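Aminotransferase class-III (Ochrobactrum anthropi, PDB 5GHG) probably transfers amino groups between amines or amino acids and carbonyl acceptors with a pyridoxal-phosphate-type cofactor, held here in its pyridoxamine form, as omega-transaminases do. Local coordinates at residues B[67-72]-B[336-341]; B[369-374]-B[381-386]; B[252-257]-B[302-307]; B[377-382]-B[425-430]. The protein carries 1 engineered substitution. All coordinates share one frame; numbering follows the deposited sequence.

In the fold
All four contacts belong to one aminotransferase chain, yet they differ sharply in place and chemistry. Interactions 2 and 4 share Ala-381 and Gly-382 and build on strand 380-385: residues 369-374 flank it as the edge of the seven-stranded sheet that runs from 32-38 to 371-377, and residues 425-430, the end of strand 422-425 and the loop after it, meet its other side. Both are buried and rest mainly on backbone hydrogen bonds and aliphatic packing. Interaction 1 pairs two helices near the surface through a salt bridge beside a leucine-isoleucine contact. Interaction 3, at the other seven-stranded sheet, buries a leucine and a valine, while its Arg-304 and Asp-252 are exposed.

Interaction 1. Residues B[67-72]-B[336-341]; sequences PRLAEA and LENLAI
Arg-68 and Glu-337 form the polar half of this contact between two helices. The arginine grips the acid side-on with two nitrogens, both directed at the same oxygen: NE of Arg-68 lies 2.7 Å from OE2 of Glu-337, and NH2 of Arg-68 lies 2.9 Å from that OE2. The oxygen sits at the guanidinium edge, in its plane, but the carboxylate is turned 66° against that plane. NE meets OE2 nearly along its C-O axis, and NH2 comes from above the carboxylate plane. A bend at chi2 of Glu-337 (81°) swings the acid back toward the arginine. A water donates to Arg-68 O and, weakly, to the same OE2.

Aliphatic groups pack alongside: CG1 of Ile-341 lies over one guanidinium face, 3.7 Å from CZ of Arg-68. Deeper in, the CD2 branch of Leu-69 wedges against the other helix, touching CG of Glu-337 at 3.6 Å and CD1 of Ile-341 at 3.9 Å. Ala-72 CB closes the row against CB of Glu-337 at 3.9 Å. The acid thus gives its aliphatic stem to the leucine and alanine and its oxygen to the arginine.

The two axes run roughly antiparallel, 150° between their directions and 9.5 Å apart at closest approach. NH1 of Arg-68 has a second acid partner in Glu-344, farther along helix 329-344, and Asn-338 bonds to Ser-291. Helix 93-104 packs against Leu-336 and Leu-339, while Pro-67 and Ala-70 touch Lys-78 of the second subunit.

Interaction 2. Residues B[369-374]-B[381-386]; sequences PLVGEV and AGVELV
A classic beta bulge interrupts the hairpin of strands 371-377 and 380-385: Gly-372 and Glu-373 both face Glu-384, shifting the antiparallel register by one residue. Glu-384 O accepts from both backbone amides, Gly-372 N at 2.7 Å and, weakly, Glu-373 N at 3.3 Å. The return bond, Glu-384 N to Glu-373 O, measures 2.9 Å. On the other side of the bulge Val-386 N donates to Leu-370 O at 2.9 Å.

CG2 of Val-386 packs on the glycine, 3.7 Å from CA of Gly-372. Val-371, Val-374, Val-383 and Leu-385 share one sheet face. There both methyls of Val-371 meet CG1 of Val-383, the nearer being CG2 of Val-371 at 4.0 Å; a chi1 of 178° puts that CG1 opposite the backbone N of Val-383 and turns it to Val-371. The other face carries Glu-373 and Glu-384, whose OE1 atoms lie 4.4 Å apart. Arg-375 forms a salt bridge with each of these oxygens, which probably offsets their mutual repulsion; His-185 also bonds to OE1 of Glu-373, and Arg-188 takes OE2 of Glu-384.

Helix 433-455 covers Leu-370, Val-371 and Leu-385 and helix 347-363 covers Val-374, while helix 186-189 approaches the glutamates; strand 422-425 continues the sheet beyond strand 380-385.

Interaction 3. Residues B[252-257]-B[302-307]; sequences DILLIA and NERVYA
Leu-254 sets one methyl, CD2, over the centre of a face of the Arg-304 guanidinium, 3.8 Å from NE and 3.9 Å from CZ of Arg-304. The two side chains run alongside one another, pointing opposite ways, and the same leucine methyl reaches CG2 of Val-305 at 3.9 Å. Toward the chain before the strand, NH2 of Arg-304 comes near the backbone of Asp-252, 3.7 Å from its O.

The arginine chain is extended from CG to NE, which carries the flat group out from its helix and across the leucine. Asp-281 then fixes it by a salt bridge to NH1, and also accepts from Asn-302 ND2 and Leu-255 N, joining both segments. Arg-132 in helix 118-135 binds the carbonyl oxygens of Arg-304 and Val-305.

Two helix ends frame the contact. Asn-302 is the N-cap of helix 303-306, its OD1 accepting from Val-305 N at 3.0 Å, while Asp-252, with positive phi (59°), is the C-prime residue of the Schellman motif closing helix 240-250. Strand 254-258 follows directly, a helix-to-parallel-strand connection of the kind found in alpha/beta folds such as that of the class-III aminotransferases.

Interaction 4. Residues B[377-382]-B[425-430]; sequences VGLIAG and FCPPLI
Leu-379 and Pro-427 make the close-packed side-chain end of this contact. CG of Leu-379 rests 3.9 Å from CG of Pro-427, and the CD1 branch of Leu-379 touches the same proline carbon. The CD2 branch meets the backbone instead, lying 3.5 Å from Pro-427 O and 3.7 Å from Pro-428 O. With CG of Leu-379 set opposite the backbone N (chi1 -156°), the side chain reaches Pro-427 and the carbonyls of residues 427-428; helix 347-363 also meets it through Ala-351.

The backbones join at Ala-381 and Phe-425, an antiparallel hydrogen-bonded pair. Ala-381 N donates to Phe-425 O at 2.9 Å, and Phe-425 N returns a bond to Ala-381 O at 2.8 Å. This pair connects strand 380-385 to strand 422-425 within the seven-stranded sheet, close to where a type II' turn from Val-377 to Ile-380 closes the hairpin of strands 371-377 and 380-385. Gly-378 takes the positive phi of that turn, 56°.

Between and beyond these sites the side-chain contacts are longer. Ile-380 CG1 approaches Cys-426 CB only at 4.3 Å, and CD2 of Leu-379 is 4.4 Å from CD2 of Leu-429. The turn residues Val-377 and Gly-378 are partly exposed, as is Ile-430 at the far end of the loop. Arg-266 bonds to the carbonyl oxygens of both Leu-379 and Pro-427, and the Ile-380 side chain lies about 9 Å from the bound pyridoxamine phosphate.

Interaction 1. Residues B[67-72]-B[336-341]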
loop_
_atom_site.group_PDB
_atom_site.type_symbol
_atom_site.label_atom_id
_atom_site.label_comp_id
_atom_site.label_asym_id
_atom_site.label_seq_id
_atom_site.Cartn_x
_atom_site.Cartn_y
_atom_site.Cartn_z
ATOM N N PRO B 67 7.152 -24.363 -4.064
ATOM C CA PRO B 67 6.009 -24.800 -3.255
ATOM C C PRO B 67 6.236 -24.741 -1.752
ATOM O O PRO B 67 5.246 -24.770 -1.011
ATOM C CB PRO B 67 5.763 -26.246 -3.739
ATOM C CG PRO B 67 7.048 -26.684 -4.331
ATOM C CD PRO B 67 7.676 -25.444 -4.922
ATOM N N ARG B 68 7.476 -24.633 -1.271
ATOM C CA ARG B 68 7.693 -24.460 0.167
ATOM C C ARG B 68 7.015 -23.184 0.693
ATOM O O ARG B 68 6.553 -23.144 1.835
ATOM C CB ARG B 68 9.189 -24.386 0.494
ATOM C CG ARG B 68 9.890 -25.717 0.606
ATOM C CD ARG B 68 11.388 -25.537 0.840
ATOM N NE ARG B 68 11.706 -24.938 2.136
ATOM C CZ ARG B 68 12.950 -24.807 2.615
ATOM N NH1 ARG B 68 13.986 -25.251 1.915
ATOM N NH2 ARG B 68 13.160 -24.238 3.797
ATOM N N LEU B 69 6.972 -22.137 -0.124
ATOM C CA LEU B 69 6.351 -20.890 0.309
ATOM C C LEU B 69 4.825 -21.029 0.408
ATOM O O LEU B 69 4.210 -20.471 1.312
ATOM C CB LEU B 69 6.751 -19.758 -0.624
ATOM C CG LEU B 69 8.221 -19.373 -0.639
ATOM C CD1 LEU B 69 8.414 -18.094 -1.464
ATOM C CD2 LEU B 69 8.749 -19.203 0.771
ATOM N N ALA B 70 4.217 -21.785 -0.510
ATOM C CA ALA B 70 2.789 -22.079 -0.420
ATOM C C ALA B 70 2.448 -22.833 0.874
ATOM O O ALA B 70 1.455 -22.531 1.535
ATOM C CB ALA B 70 2.326 -22.881 -1.630
ATOM N N GLU B 71 3.271 -23.809 1.239
ATOM C CA GLU B 71 3.024 -24.543 2.481
ATOM C C GLU B 71 3.185 -23.643 3.705
ATOM O O GLU B 71 2.436 -23.771 4.672
ATOM C CB GLU B 71 3.978 -25.753 2.584
ATOM C CG GLU B 71 3.745 -26.529 3.861
ATOM C CD GLU B 71 4.366 -27.931 3.859
ATOM O OE1 GLU B 71 5.009 -28.252 4.874
ATOM O OE2 GLU B 71 4.187 -28.690 2.878
ATOM N N ALA B 72 4.170 -22.738 3.696
ATOM C CA ALA B 72 4.335 -21.824 4.818
ATOM C C ALA B 72 3.134 -20.888 4.951
ATOM O O ALA B 72 2.687 -20.588 6.059
ATOM C CB ALA B 72 5.622 -21.018 4.673
ATOM N N LEU B 336 9.725 -15.231 6.120
ATOM C CA LEU B 336 10.685 -16.005 6.902
ATOM C C LEU B 336 11.149 -17.244 6.143
ATOM O O LEU B 336 12.342 -17.562 6.122
ATOM C CB LEU B 336 10.070 -16.418 8.233
ATOM C CG LEU B 336 10.247 -15.470 9.401
ATOM C CD1 LEU B 336 9.240 -15.846 10.504
ATOM C CD2 LEU B 336 11.685 -15.520 9.915
ATOM N N GLU B 337 10.209 -17.980 5.547
ATOM C CA GLU B 337 10.576 -19.165 4.789
ATOM C C GLU B 337 11.344 -18.799 3.521
ATOM O O GLU B 337 12.261 -19.526 3.109
ATOM C CB GLU B 337 9.348 -19.985 4.448
ATOM C CG GLU B 337 9.643 -21.231 3.645
ATOM C CD GLU B 337 10.130 -22.379 4.497
ATOM O OE1 GLU B 337 10.222 -22.199 5.727
ATOM O OE2 GLU B 337 10.410 -23.463 3.942
ATOM N N ASN B 338 11.002 -17.671 2.904
ATOM C CA ASN B 338 11.764 -17.199 1.743
ATOM C C ASN B 338 13.227 -16.920 2.132
ATOM O O ASN B 338 14.167 -17.316 1.421
ATOM C CB ASN B 338 11.088 -15.967 1.152
ATOM C CG ASN B 338 11.829 -15.390 -0.041
ATOM O OD1 ASN B 338 11.804 -15.958 -1.133
ATOM N ND2 ASN B 338 12.476 -14.244 0.157
ATOM N N LEU B 339 13.437 -16.264 3.263
ATOM C CA LEU B 339 14.807 -15.976 3.695
ATOM C C LEU B 339 15.561 -17.260 4.007
ATOM O O LEU B 339 16.752 -17.389 3.685
ATOM C CB LEU B 339 14.792 -15.043 4.895
ATOM C CG LEU B 339 14.189 -13.668 4.591
ATOM C CD1 LEU B 339 14.167 -12.801 5.827
ATOM C CD2 LEU B 339 14.921 -12.990 3.454
ATOM N N ALA B 340 14.871 -18.227 4.606
ATOM C CA ALA B 340 15.474 -19.528 4.892
ATOM C C ALA B 340 15.912 -20.238 3.618
ATOM O O ALA B 340 16.983 -20.847 3.582
ATOM C CB ALA B 340 14.509 -20.402 5.689
ATOM N N ILE B 341 15.103 -20.156 2.558
ATOM C CA ILE B 341 15.465 -20.783 1.288
ATOM C C ILE B 341 16.704 -20.119 0.715
ATOM O O ILE B 341 17.648 -20.797 0.294
ATOM C CB ILE B 341 14.280 -20.734 0.292
ATOM C CG1 ILE B 341 13.151 -21.658 0.775
ATOM C CG2 ILE B 341 14.729 -21.157 -1.107
ATOM C CD1 ILE B 341 11.815 -21.434 0.045
HETATM O O HOH W 1 7.155 -24.636 4.285
#

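Interaction 2. Residues B[369-374]-B[381-386]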
loop_
_atom_site.group_PDB
_atom_site.type_symbol
_atom_site.label_atom_id
_atom_site.label_comp_id
_atom_site.label_asym_id
_atom_site.label_seq_id
_atom_site.Cartn_x
_atom_site.Cartn_y
_atom_site.Cartn_z
ATOM N N PRO B 369 26.727 -1.913 -32.715
ATOM C CA PRO B 369 26.405 -0.554 -33.177
ATOM C C PRO B 369 25.217 0.088 -32.475
ATOM O O PRO B 369 25.097 1.315 -32.500
ATOM C CB PRO B 369 26.120 -0.745 -34.676
ATOM C CG PRO B 369 25.900 -2.208 -34.853
ATOM C CD PRO B 369 26.742 -2.886 -33.814
ATOM N N LEU B 370 24.345 -0.693 -31.841
ATOM C CA LEU B 370 23.176 -0.149 -31.159
ATOM C C LEU B 370 23.369 0.052 -29.662
ATOM O O LEU B 370 22.444 0.510 -28.989
ATOM C CB LEU B 370 21.973 -1.065 -31.383
ATOM C CG LEU B 370 21.370 -1.051 -32.781
ATOM C CD1 LEU B 370 20.172 -1.990 -32.822
ATOM C CD2 LEU B 370 20.952 0.356 -33.159
ATOM N N VAL B 371 24.527 -0.293 -29.116
ATOM C CA VAL B 371 24.705 -0.311 -27.664
ATOM C C VAL B 371 25.503 0.946 -27.271
ATOM O O VAL B 371 26.671 1.087 -27.636
ATOM C CB VAL B 371 25.374 -1.584 -27.199
ATOM C CG1 VAL B 371 25.779 -1.467 -25.717
ATOM C CG2 VAL B 371 24.430 -2.785 -27.385
ATOM N N GLY B 372 24.869 1.849 -26.526
ATOM C CA GLY B 372 25.557 3.028 -26.044
ATOM C C GLY B 372 26.337 2.758 -24.776
ATOM O O GLY B 372 27.460 3.243 -24.617
ATOM N N GLU B 373 25.749 1.989 -23.859
ATOM C CA GLU B 373 26.417 1.646 -22.597
ATOM C C GLU B 373 25.875 0.344 -22.064
ATOM O O GLU B 373 24.665 0.088 -22.120
ATOM C CB GLU B 373 26.180 2.741 -21.532
ATOM C CG GLU B 373 26.813 2.408 -20.179
ATOM C CD GLU B 373 26.607 3.496 -19.127
ATOM O OE1 GLU B 373 25.461 3.974 -18.964
ATOM O OE2 GLU B 373 27.583 3.888 -18.472
ATOM N N VAL B 374 26.765 -0.471 -21.510
ATOM C CA VAL B 374 26.384 -1.582 -20.650
ATOM C C VAL B 374 26.813 -1.212 -19.237
ATOM O O VAL B 374 27.963 -0.840 -19.020
ATOM C CB VAL B 374 27.037 -2.901 -21.113
ATOM C CG1 VAL B 374 26.667 -4.043 -20.177
ATOM C CG2 VAL B 374 26.648 -3.197 -22.562
ATOM N N ALA B 381 21.507 -5.423 -14.405
ATOM C CA ALA B 381 22.221 -4.770 -15.490
ATOM C C ALA B 381 21.262 -3.996 -16.363
ATOM O O ALA B 381 20.081 -4.309 -16.453
ATOM C CB ALA B 381 23.013 -5.781 -16.344
ATOM N N GLY B 382 21.801 -2.986 -17.029
ATOM C CA GLY B 382 21.061 -2.254 -18.035
ATOM C C GLY B 382 21.892 -2.098 -19.283
ATOM O O GLY B 382 23.108 -1.923 -19.212
ATOM N N VAL B 383 21.232 -2.183 -20.424
ATOM C CA VAL B 383 21.861 -2.017 -21.733
ATOM C C VAL B 383 21.162 -0.858 -22.410
ATOM O O VAL B 383 19.995 -0.974 -22.806
ATOM C CB VAL B 383 21.783 -3.311 -22.580
ATOM C CG1 VAL B 383 22.406 -3.101 -23.944
ATOM C CG2 VAL B 383 22.474 -4.464 -21.867
ATOM N N GLU B 384 21.842 0.281 -22.512
ATOM C CA GLU B 384 21.228 1.476 -23.081
ATOM C C GLU B 384 21.510 1.544 -24.571
ATOM O O GLU B 384 22.669 1.478 -24.997
ATOM C CB GLU B 384 21.714 2.753 -22.390
ATOM C CG GLU B 384 20.983 3.991 -22.887
ATOM C CD GLU B 384 21.120 5.204 -21.978
ATOM O OE1 GLU B 384 21.591 5.040 -20.840
ATOM O OE2 GLU B 384 20.756 6.324 -22.413
ATOM N N LEU B 385 20.447 1.682 -25.354
ATOM C CA LEU B 385 20.513 1.620 -26.804
ATOM C C LEU B 385 20.524 3.012 -27.418
ATOM O O LEU B 385 19.841 3.927 -26.930
ATOM C CB LEU B 385 19.324 0.821 -27.354
ATOM C CG LEU B 385 19.162 -0.587 -26.793
ATOM C CD1 LEU B 385 17.960 -1.276 -27.412
ATOM C CD2 LEU B 385 20.435 -1.418 -26.997
ATOM N N VAL B 386 21.273 3.156 -28.505
ATOM C CA VAL B 386 21.377 4.404 -29.265
ATOM C C VAL B 386 21.558 4.024 -30.732
ATOM O O VAL B 386 21.957 2.910 -31.050
ATOM C CB VAL B 386 22.577 5.269 -28.790
ATOM C CG1 VAL B 386 22.421 5.672 -27.333
ATOM C CG2 VAL B 386 23.869 4.512 -28.964
#

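Interaction 3. Residues B[252-257]-B[302-307]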
loop_
_atom_site.group_PDB
_atom_site.type_symbol
_atom_site.label_atom_id
_atom_site.label_comp_id
_atom_site.label_asym_id
_atom_site.label_seq_id
_atom_site.Cartn_x
_atom_site.Cartn_y
_atom_site.Cartn_z
ATOM N N ASP B 252 25.211 16.300 9.849
ATOM C CA ASP B 252 24.379 15.458 10.711
ATOM C C ASP B 252 23.054 15.095 10.051
ATOM O O ASP B 252 22.007 15.103 10.691
ATOM C CB ASP B 252 24.131 16.141 12.071
ATOM C CG ASP B 252 25.416 16.437 12.824
ATOM O OD1 ASP B 252 26.374 15.638 12.727
ATOM O OD2 ASP B 252 25.480 17.473 13.516
ATOM N N ILE B 253 23.104 14.747 8.773
ATOM C CA ILE B 253 21.908 14.382 8.009
ATOM C C ILE B 253 21.790 12.863 7.991
ATOM O O ILE B 253 22.772 12.158 7.713
ATOM C CB ILE B 253 21.978 14.955 6.587
ATOM C CG1 ILE B 253 21.999 16.499 6.652
ATOM C CG2 ILE B 253 20.818 14.420 5.723
ATOM C CD1 ILE B 253 22.460 17.172 5.368
ATOM N N LEU B 254 20.598 12.348 8.271
ATOM C CA LEU B 254 20.387 10.897 8.260
ATOM C C LEU B 254 20.494 10.333 6.845
ATOM O O LEU B 254 20.091 10.969 5.869
ATOM C CB LEU B 254 19.017 10.558 8.840
ATOM C CG LEU B 254 18.691 10.961 10.271
ATOM C CD1 LEU B 254 17.220 10.747 10.552
ATOM C CD2 LEU B 254 19.561 10.162 11.237
ATOM N N LEU B 255 21.029 9.117 6.741
ATOM C CA LEU B 255 21.117 8.404 5.473
ATOM C C LEU B 255 20.080 7.276 5.457
ATOM O O LEU B 255 20.117 6.388 6.310
ATOM C CB LEU B 255 22.509 7.819 5.249
ATOM C CG LEU B 255 22.646 6.925 4.023
ATOM C CD1 LEU B 255 22.317 7.689 2.747
ATOM C CD2 LEU B 255 24.040 6.346 3.969
ATOM N N ILE B 256 19.172 7.326 4.491
ATOM C CA ILE B 256 18.193 6.276 4.248
ATOM C C ILE B 256 18.652 5.476 3.032
ATOM O O ILE B 256 18.766 6.032 1.938
ATOM C CB ILE B 256 16.790 6.851 3.985
ATOM C CG1 ILE B 256 16.325 7.751 5.135
ATOM C CG2 ILE B 256 15.764 5.726 3.756
ATOM C CD1 ILE B 256 15.162 8.630 4.739
ATOM N N ALA B 257 18.922 4.184 3.218
ATOM C CA ALA B 257 19.235 3.302 2.114
ATOM C C ALA B 257 17.941 2.601 1.683
ATOM O O ALA B 257 17.367 1.827 2.453
ATOM C CB ALA B 257 20.305 2.277 2.503
ATOM N N ASN B 302 18.317 2.445 13.219
ATOM C CA ASN B 302 19.371 2.202 14.193
ATOM C C ASN B 302 19.043 2.913 15.506
ATOM O O ASN B 302 17.978 3.534 15.665
ATOM C CB ASN B 302 20.727 2.583 13.624
ATOM C CG ASN B 302 20.877 4.068 13.361
ATOM O OD1 ASN B 302 20.024 4.867 13.718
ATOM N ND2 ASN B 302 21.983 4.440 12.751
ATOM N N GLU B 303 19.948 2.796 16.480
ATOM C CA GLU B 303 19.680 3.364 17.793
ATOM C C GLU B 303 19.681 4.898 17.746
ATOM O O GLU B 303 18.883 5.541 18.429
ATOM C CB GLU B 303 20.707 2.849 18.806
ATOM C CG GLU B 303 20.420 3.271 20.248
ATOM C CD GLU B 303 19.108 2.704 20.783
ATOM O OE1 GLU B 303 18.512 3.349 21.663
ATOM O OE2 GLU B 303 18.658 1.614 20.321
ATOM N N ARG B 304 20.557 5.479 16.936
ATOM C CA ARG B 304 20.569 6.918 16.744
ATOM C C ARG B 304 19.182 7.438 16.374
ATOM O O ARG B 304 18.703 8.424 16.935
ATOM C CB ARG B 304 21.585 7.285 15.658
ATOM C CG ARG B 304 21.620 8.748 15.248
ATOM C CD ARG B 304 22.426 8.905 13.983
ATOM N NE ARG B 304 22.604 10.298 13.586
ATOM C CZ ARG B 304 23.183 10.683 12.457
ATOM N NH1 ARG B 304 23.627 9.774 11.593
ATOM N NH2 ARG B 304 23.314 11.975 12.189
ATOM N N VAL B 305 18.514 6.763 15.426
ATOM C CA VAL B 305 17.171 7.163 15.043
ATOM C C VAL B 305 16.178 6.843 16.138
ATOM O O VAL B 305 15.311 7.659 16.463
ATOM C CB VAL B 305 16.773 6.497 13.709
ATOM C CG1 VAL B 305 15.315 6.784 13.363
ATOM C CG2 VAL B 305 17.700 6.956 12.586
ATOM N N TYR B 306 16.276 5.649 16.723
ATOM C CA TYR B 306 15.250 5.168 17.645
ATOM C C TYR B 306 15.305 5.873 19.009
ATOM O O TYR B 306 14.263 6.053 19.632
ATOM C CB TYR B 306 15.386 3.659 17.843
ATOM C CG TYR B 306 14.355 3.055 18.777
ATOM C CD1 TYR B 306 13.018 2.982 18.425
ATOM C CD2 TYR B 306 14.739 2.540 20.022
ATOM C CE1 TYR B 306 12.074 2.424 19.278
ATOM C CE2 TYR B 306 13.811 1.983 20.885
ATOM C CZ TYR B 306 12.481 1.927 20.509
ATOM O OH TYR B 306 11.558 1.378 21.375
ATOM N N ALA B 307 16.489 6.268 19.464
ATOM C CA ALA B 307 16.654 6.770 20.842
ATOM C C ALA B 307 15.672 7.894 21.207
ATOM O O ALA B 307 14.983 7.763 22.223
ATOM C CB ALA B 307 18.096 7.226 21.052
HETATM O O HOH W 2 24.884 12.075 10.294
#

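Interaction 4. Residues B[377-382]-B[425-430]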
loop_
_atom_site.group_PDB
_atom_site.type_symbol
_atom_site.label_atom_id
_atom_site.label_comp_id
_atom_site.label_asym_id
_atom_site.label_seq_id
_atom_site.Cartn_x
_atom_site.Cartn_y
_atom_site.Cartn_z
ATOM N N VAL B 377 25.945 -4.335 -11.819
ATOM C CA VAL B 377 26.732 -5.008 -10.795
ATOM C C VAL B 377 25.945 -6.221 -10.328
ATOM O O VAL B 377 24.715 -6.222 -10.362
ATOM C CB VAL B 377 27.072 -4.088 -9.594
ATOM C CG1 VAL B 377 25.823 -3.593 -8.922
ATOM C CG2 VAL B 377 27.945 -4.820 -8.589
ATOM N N GLY B 378 26.651 -7.259 -9.893
ATOM C CA GLY B 378 25.961 -8.432 -9.401
ATOM C C GLY B 378 25.010 -8.955 -10.464
ATOM O O GLY B 378 25.382 -9.126 -11.634
ATOM N N LEU B 379 23.744 -9.197 -10.075
ATOM C CA LEU B 379 22.759 -9.769 -10.979
ATOM C C LEU B 379 21.759 -8.726 -11.473
ATOM O O LEU B 379 20.590 -9.038 -11.717
ATOM C CB LEU B 379 22.047 -10.951 -10.314
ATOM C CG LEU B 379 21.393 -12.047 -11.163
ATOM C CD1 LEU B 379 22.375 -12.654 -12.195
ATOM C CD2 LEU B 379 20.775 -13.130 -10.269
ATOM N N ILE B 380 22.189 -7.476 -11.642
ATOM C CA ILE B 380 21.323 -6.451 -12.223
ATOM C C ILE B 380 22.117 -5.684 -13.262
ATOM O O ILE B 380 23.284 -5.343 -13.030
ATOM C CB ILE B 380 20.728 -5.512 -11.158
ATOM C CG1 ILE B 380 19.634 -4.647 -11.773
ATOM C CG2 ILE B 380 21.816 -4.651 -10.523
ATOM C CD1 ILE B 380 18.786 -3.896 -10.773
ATOM N N ALA B 381 21.507 -5.423 -14.405
ATOM C CA ALA B 381 22.221 -4.770 -15.490
ATOM C C ALA B 381 21.262 -3.996 -16.363
ATOM O O ALA B 381 20.081 -4.309 -16.453
ATOM C CB ALA B 381 23.013 -5.781 -16.344
ATOM N N GLY B 382 21.801 -2.986 -17.029
ATOM C CA GLY B 382 21.061 -2.254 -18.035
ATOM C C GLY B 382 21.892 -2.098 -19.283
ATOM O O GLY B 382 23.108 -1.923 -19.212
ATOM N N PHE B 425 18.018 -6.120 -17.092
ATOM C CA PHE B 425 18.095 -7.542 -16.811
ATOM C C PHE B 425 18.276 -7.702 -15.304
ATOM O O PHE B 425 19.173 -7.097 -14.714
ATOM C CB PHE B 425 19.214 -8.186 -17.608
ATOM C CG PHE B 425 18.999 -8.067 -19.079
ATOM C CD1 PHE B 425 18.326 -9.053 -19.774
ATOM C CD2 PHE B 425 19.377 -6.910 -19.750
ATOM C CE1 PHE B 425 18.080 -8.925 -21.122
ATOM C CE2 PHE B 425 19.126 -6.770 -21.094
ATOM C CZ PHE B 425 18.476 -7.774 -21.790
ATOM N N CYS B 426 17.392 -8.476 -14.689
ATOM C CA CYS B 426 17.381 -8.662 -13.246
ATOM C C CYS B 426 16.742 -10.017 -12.959
ATOM O O CYS B 426 15.647 -10.103 -12.391
ATOM C CB CYS B 426 16.604 -7.519 -12.579
ATOM S SG CYS B 426 16.535 -7.529 -10.788
ATOM N N PRO B 427 17.393 -11.099 -13.383
ATOM C CA PRO B 427 16.741 -12.418 -13.364
ATOM C C PRO B 427 16.721 -13.021 -11.971
ATOM O O PRO B 427 17.409 -12.535 -11.060
ATOM C CB PRO B 427 17.598 -13.242 -14.333
ATOM C CG PRO B 427 18.986 -12.613 -14.207
ATOM C CD PRO B 427 18.695 -11.126 -14.070
ATOM N N PRO B 428 15.934 -14.078 -11.763
ATOM C CA PRO B 428 15.821 -14.661 -10.428
ATOM C C PRO B 428 17.167 -15.177 -9.917
ATOM O O PRO B 428 18.034 -15.584 -10.689
ATOM C CB PRO B 428 14.806 -15.785 -10.608
ATOM C CG PRO B 428 14.007 -15.384 -11.819
ATOM C CD PRO B 428 15.003 -14.705 -12.723
ATOM N N LEU B 429 17.321 -15.133 -8.592
ATOM C CA LEU B 429 18.541 -15.567 -7.918
ATOM C C LEU B 429 18.869 -17.026 -8.198
ATOM O O LEU B 429 20.025 -17.431 -8.035
ATOM C CB LEU B 429 18.402 -15.367 -6.407
ATOM C CG LEU B 429 17.939 -13.997 -5.900
ATOM C CD1 LEU B 429 17.766 -14.027 -4.368
ATOM C CD2 LEU B 429 18.958 -12.950 -6.293
ATOM N N ILE B 430 17.871 -17.819 -8.620
ATOM C CA ILE B 430 18.050 -19.234 -8.900
ATOM C C ILE B 430 18.547 -19.524 -10.315
ATOM O O ILE B 430 18.729 -20.702 -10.670
ATOM C CB ILE B 430 16.732 -20.016 -8.699
ATOM C CG1 ILE B 430 15.630 -19.467 -9.613
ATOM C CG2 ILE B 430 16.300 -20.048 -7.206
ATOM C CD1 ILE B 430 14.474 -20.454 -9.820
#